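Chromosome partition protein Smc (Pyrococcus furiosus, PDB 5XNS) is probably required for chromosome condensation and partitioning, and its head domain, the part described here, binds ATP as an ABC-type ATPase. Local coordinates at residues 28-33 / 368-373; 342-347 / 364-369. All coordinates share one frame; numbering follows the deposited sequence.

Contact 1: 28-33 / 368-373; sequences FTAIVG and VMMANA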
loop_
_atom_site.group_PDB
_atom_site.type_symbol
_atom_site.label_atom_id
_atom_site.label_comp_id
_atom_site.label_asym_id
_atom_site.label_seq_id
_atom_site.Cartn_x
_atom_site.Cartn_y
_atom_site.Cartn_z
ATOM N N PHE A 28 6.198 -9.787 6.919
ATOM C CA PHE A 28 7.153 -9.059 6.083
ATOM C C PHE A 28 7.676 -9.986 4.977
ATOM O O PHE A 28 8.429 -10.930 5.250
ATOM C CB PHE A 28 8.273 -8.505 6.967
ATOM C CG PHE A 28 9.331 -7.684 6.240
ATOM C CD1 PHE A 28 10.418 -7.181 6.951
ATOM C CD2 PHE A 28 9.258 -7.422 4.871
ATOM C CE1 PHE A 28 11.408 -6.439 6.331
ATOM C CE2 PHE A 28 10.255 -6.680 4.235
ATOM C CZ PHE A 28 11.335 -6.186 4.973
ATOM N N THR A 29 7.292 -9.708 3.729
ATOM C CA THR A 29 7.867 -10.375 2.560
ATOM C C THR A 29 8.805 -9.427 1.822
ATOM O O THR A 29 8.446 -8.271 1.573
ATOM C CB THR A 29 6.776 -10.846 1.591
ATOM O OG1 THR A 29 5.759 -11.560 2.305
ATOM C CG2 THR A 29 7.374 -11.743 0.494
ATOM N N ALA A 30 9.989 -9.911 1.444
ATOM C CA ALA A 30 10.878 -9.191 0.534
ATOM C C ALA A 30 10.851 -9.871 -0.832
ATOM O O ALA A 30 10.947 -11.103 -0.915
ATOM C CB ALA A 30 12.320 -9.130 1.064
ATOM N N ILE A 31 10.679 -9.072 -1.893
ATOM C CA ILE A 31 10.699 -9.547 -3.278
ATOM C C ILE A 31 12.031 -9.115 -3.883
ATOM O O ILE A 31 12.255 -7.922 -4.117
ATOM C CB ILE A 31 9.538 -8.978 -4.108
ATOM C CG1 ILE A 31 8.191 -9.075 -3.389
ATOM C CG2 ILE A 31 9.473 -9.688 -5.456
ATOM C CD1 ILE A 31 7.784 -10.476 -3.078
ATOM N N VAL A 32 12.934 -10.057 -4.147
ATOM C CA VAL A 32 14.319 -9.705 -4.439
ATOM C C VAL A 32 14.756 -10.332 -5.753
ATOM O O VAL A 32 14.122 -11.250 -6.275
ATOM C CB VAL A 32 15.275 -10.117 -3.305
ATOM C CG1 VAL A 32 14.680 -9.707 -1.952
ATOM C CG2 VAL A 32 15.535 -11.625 -3.361
ATOM N N GLY A 33 15.868 -9.826 -6.263
ATOM C CA GLY A 33 16.425 -10.262 -7.529
ATOM C C GLY A 33 17.169 -9.125 -8.195
ATOM O O GLY A 33 17.154 -7.979 -7.739
ATOM N N VAL A 368 20.491 -5.684 3.603
ATOM C CA VAL A 368 20.120 -5.188 4.929
ATOM C C VAL A 368 18.600 -5.068 5.061
ATOM O O VAL A 368 18.032 -5.283 6.144
ATOM C CB VAL A 368 20.826 -3.848 5.205
ATOM C CG1 VAL A 368 20.368 -3.309 6.509
ATOM C CG2 VAL A 368 22.335 -4.051 5.240
ATOM N N MET A 369 17.914 -4.709 3.973
ATOM C CA MET A 369 16.447 -4.721 3.993
ATOM C C MET A 369 15.930 -6.160 4.035
ATOM O O MET A 369 15.059 -6.512 4.843
ATOM C CB MET A 369 15.917 -3.983 2.762
ATOM C CG MET A 369 14.408 -3.998 2.625
ATOM S SD MET A 369 13.628 -3.126 3.998
ATOM C CE MET A 369 14.034 -1.438 3.555
ATOM N N MET A 370 16.511 -7.006 3.186
ATOM C CA MET A 370 16.170 -8.424 3.058
ATOM C C MET A 370 16.256 -9.190 4.375
ATOM O O MET A 370 15.408 -10.047 4.672
ATOM C CB MET A 370 17.160 -9.034 2.073
ATOM C CG MET A 370 16.594 -9.669 0.898
ATOM S SD MET A 370 17.994 -9.990 -0.194
ATOM C CE MET A 370 18.012 -8.449 -1.078
ATOM N N ALA A 371 17.318 -8.931 5.146
ATOM C CA ALA A 371 17.631 -9.711 6.342
ATOM C C ALA A 371 16.462 -9.788 7.316
ATOM O O ALA A 371 16.311 -10.793 8.021
ATOM C CB ALA A 371 18.863 -9.109 7.039
ATOM N N ASN A 372 15.629 -8.756 7.380
ATOM C CA ASN A 372 14.559 -8.704 8.378
ATOM C C ASN A 372 13.271 -9.405 7.950
ATOM O O ASN A 372 12.307 -9.425 8.730
ATOM C CB ASN A 372 14.227 -7.245 8.714
ATOM C CG ASN A 372 15.292 -6.581 9.575
ATOM O OD1 ASN A 372 16.381 -7.126 9.784
ATOM N ND2 ASN A 372 14.986 -5.387 10.062
ATOM N N ALA A 373 13.206 -9.952 6.739
ATOM C CA ALA A 373 11.934 -10.443 6.228
ATOM C C ALA A 373 11.603 -11.808 6.821
ATOM O O ALA A 373 12.487 -12.599 7.148
ATOM C CB ALA A 373 11.962 -10.534 4.698
#
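The F28 ring lies against the backbone of A373, whose CA sits over one face at 3.9 Å from the ring centroid, 21° off the normal: a CH-pi contact. F28 reaches this place because its CG stands anti to the backbone N (chi1 -178°), carrying the ring off the strand toward the turn. N372 runs past the same ring, its CB 3.8 Å from F28 CE1, with the amide plane nearly perpendicular to the aromatic one. At the far end the ring edge meets sulfur: M369 SD lies 3.9 Å from F28 CZ, a Met-aromatic contact in which the two side chains cross at about a right angle. A large flat group suits this position, since one ring touches both the helix and the turn behind it, a type I turn from M370 to A373 closed by the bond from A373 N to M370 O (3.0 Å). Without the ring, as with an alanine here, A373 CA and M369 SD would probably lose their aromatic partner and a gap would open beside the turn. Farther along the strand small residues allow close approach, and A30 CB meets A373 CB at 3.9 Å. M370 starts away from the strand, but its chain returns to V32, where V32 CG1 and M370 CG are tightly packed at 3.4 Å. The amide of N372 turns to helix 341-354, where ND2 bonds D349 OD1 and A348 O, while L43 and L46 of the Segregation and condensation protein A chain cover M370 and V32. Strand 28-32 leads into the ATP-binding loop, so this apolar layer packs a short helix and turn on the strand preceding the Walker A motif of an ABC-type ATPase head.

Contact 2: 342-347 / 364-369; sequences ANVKRV and TLRDVM
The guanidinium of R366 receives V344 CG2 over one face, 3.4 Å above its plane and offset toward the rim, with R366 NH2 the nearest of its atoms at 3.6 Å. The methyl rests on the NH2 side of that face while the polar rim works elsewhere: NH2 makes a salt bridge to D341 and a hydrogen bond to L339 O, and NH1 hydrogen-bonds a citrate that probably came from the crystallisation liquor. An arginine fits here because its face tolerates a methyl group while its N-H groups serve several acceptors. Bends at chi2 and chi3 (-71° and -68°) curl the chain round to bring its guanidinium against V344. The other methyl of V344 points into helix 367-370, with CG1 3.9 Å from M369 CB; the methionine chain curls so that its CE also approaches V347 CG1 (4.2 Å). Nearer solvent, V368 CG1 presses tightly on the K345 backbone, 3.5 Å from K345 CA, and meets K345 CG crosswise, whereas K345 NZ pairs with D349. Ahead of helix 367-370, T364 OG1 accepts the N-H of R366 at 3.0 Å, nearly straight at 166°, forming an ST turn that leads to R366 at the N-cap position. Through branched valines two helices, before and after strand 359-363 in sequence, thus pack on each other beside the mixed sheet of the P-loop NTPase fold.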
loop_
_atom_site.group_PDB
_atom_site.type_symbol
_atom_site.label_atom_id
_atom_site.label_comp_id
_atom_site.label_asym_id
_atom_site.label_seq_id
_atom_site.Cartn_x
_atom_site.Cartn_y
_atom_site.Cartn_z
ATOM N N ALA A 342 23.382 2.095 6.468
ATOM C CA ALA A 342 23.010 2.464 7.833
ATOM C C ALA A 342 21.567 2.945 7.897
ATOM O O ALA A 342 20.809 2.577 8.810
ATOM C CB ALA A 342 23.954 3.549 8.364
ATOM N N ASN A 343 21.165 3.767 6.935
ATOM C CA ASN A 343 19.780 4.221 6.900
ATOM C C ASN A 343 18.824 3.088 6.517
ATOM O O ASN A 343 17.728 2.983 7.079
ATOM C CB ASN A 343 19.655 5.394 5.938
ATOM C CG ASN A 343 20.011 6.712 6.593
ATOM O OD1 ASN A 343 19.655 6.966 7.743
ATOM N ND2 ASN A 343 20.722 7.552 5.869
ATOM N N VAL A 344 19.216 2.230 5.563
ATOM C CA VAL A 344 18.330 1.136 5.168
ATOM C C VAL A 344 18.069 0.220 6.352
ATOM O O VAL A 344 16.947 -0.253 6.555
ATOM C CB VAL A 344 18.915 0.367 3.968
ATOM C CG1 VAL A 344 18.123 -0.911 3.727
ATOM C CG2 VAL A 344 18.865 1.230 2.735
ATOM N N LYS A 345 19.090 0.001 7.188
ATOM C CA LYS A 345 18.917 -0.789 8.402
ATOM C C LYS A 345 17.822 -0.211 9.288
ATOM O O LYS A 345 16.976 -0.949 9.804
ATOM C CB LYS A 345 20.235 -0.846 9.176
ATOM C CG LYS A 345 20.551 -2.176 9.823
ATOM C CD LYS A 345 19.472 -2.652 10.747
ATOM C CE LYS A 345 19.809 -4.029 11.301
ATOM N NZ LYS A 345 18.595 -4.705 11.835
ATOM N N ARG A 346 17.846 1.107 9.515
ATOM C CA ARG A 346 16.846 1.711 10.398
ATOM C C ARG A 346 15.435 1.538 9.845
ATOM O O ARG A 346 14.494 1.257 10.604
ATOM C CB ARG A 346 17.149 3.188 10.608
ATOM C CG ARG A 346 18.359 3.435 11.523
ATOM C CD ARG A 346 18.672 4.927 11.613
ATOM N NE ARG A 346 20.097 5.118 11.831
ATOM C CZ ARG A 346 20.927 5.624 10.932
ATOM N NH1 ARG A 346 20.467 6.032 9.768
ATOM N NH2 ARG A 346 22.212 5.750 11.215
ATOM N N VAL A 347 15.269 1.704 8.526
ATOM C CA VAL A 347 13.944 1.542 7.932
ATOM C C VAL A 347 13.486 0.091 8.050
ATOM O O VAL A 347 12.331 -0.192 8.396
ATOM C CB VAL A 347 13.946 2.021 6.470
ATOM C CG1 VAL A 347 12.585 1.749 5.815
ATOM C CG2 VAL A 347 14.332 3.505 6.382
ATOM N N THR A 364 13.193 -5.275 -3.296
ATOM C CA THR A 364 14.508 -4.750 -2.937
ATOM C C THR A 364 15.578 -5.711 -3.423
ATOM O O THR A 364 15.302 -6.884 -3.682
ATOM C CB THR A 364 14.627 -4.525 -1.420
ATOM O OG1 THR A 364 15.859 -3.856 -1.106
ATOM C CG2 THR A 364 14.580 -5.846 -0.668
ATOM N N LEU A 365 16.799 -5.186 -3.578
ATOM C CA LEU A 365 17.999 -6.014 -3.660
ATOM C C LEU A 365 19.019 -5.626 -2.596
ATOM O O LEU A 365 20.207 -5.931 -2.742
ATOM C CB LEU A 365 18.644 -5.961 -5.051
ATOM C CG LEU A 365 18.746 -4.622 -5.791
ATOM C CD1 LEU A 365 19.598 -3.605 -5.020
ATOM C CD2 LEU A 365 19.281 -4.811 -7.215
ATOM N N ARG A 366 18.587 -4.943 -1.537
ATOM C CA ARG A 366 19.489 -4.536 -0.469
ATOM C C ARG A 366 19.432 -5.594 0.625
ATOM O O ARG A 366 18.364 -5.837 1.203
ATOM C CB ARG A 366 19.085 -3.167 0.078
ATOM C CG ARG A 366 18.929 -2.077 -0.978
ATOM C CD ARG A 366 20.265 -1.640 -1.567
ATOM N NE ARG A 366 21.094 -0.928 -0.601
ATOM C CZ ARG A 366 20.967 0.363 -0.309
ATOM N NH1 ARG A 366 20.015 1.090 -0.895
ATOM N NH2 ARG A 366 21.769 0.923 0.598
ATOM N N ASP A 367 20.569 -6.232 0.910
ATOM C CA ASP A 367 20.518 -7.367 1.830
ATOM C C ASP A 367 20.173 -6.928 3.243
ATOM O O ASP A 367 19.586 -7.709 4.002
ATOM C CB ASP A 367 21.828 -8.167 1.825
ATOM C CG ASP A 367 23.069 -7.311 2.063
ATOM O OD1 ASP A 367 22.960 -6.188 2.611
ATOM O OD2 ASP A 367 24.178 -7.797 1.724
ATOM N N VAL A 368 20.491 -5.684 3.603
ATOM C CA VAL A 368 20.120 -5.188 4.929
ATOM C C VAL A 368 18.600 -5.068 5.061
ATOM O O VAL A 368 18.032 -5.283 6.144
ATOM C CB VAL A 368 20.826 -3.848 5.205
ATOM C CG1 VAL A 368 20.368 -3.309 6.509
ATOM C CG2 VAL A 368 22.335 -4.051 5.240
ATOM N N MET A 369 17.914 -4.709 3.973
ATOM C CA MET A 369 16.447 -4.721 3.993
ATOM C C MET A 369 15.930 -6.160 4.035
ATOM O O MET A 369 15.059 -6.512 4.843
ATOM C CB MET A 369 15.917 -3.983 2.762
ATOM C CG MET A 369 14.408 -3.998 2.625
ATOM S SD MET A 369 13.628 -3.126 3.998
ATOM C CE MET A 369 14.034 -1.438 3.555
#

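In the fold
From the N terminus, the chain first lays down strand 28-32, which runs into the ATP-binding loop, and later passes through the long coiled-coil helices 170-200 and 210-267, joined here by a short engineered linker, before returning to the head. Contact 1 closes this very large loop; 334 residues lie between its segments, a length set by the construct. Contact 2 closes a short one, from helix 341-354 through strand 359-363 to helix 367-370, and lies almost wholly nested within the first; the two share V368 and M369. Their centres are 9 Å apart, and I31 O probably accepts a hydrogen bond from T364 N. Contact 1 ties the N-terminal part of the head to the C-terminal part, and contact 2 packs two helices within the latter.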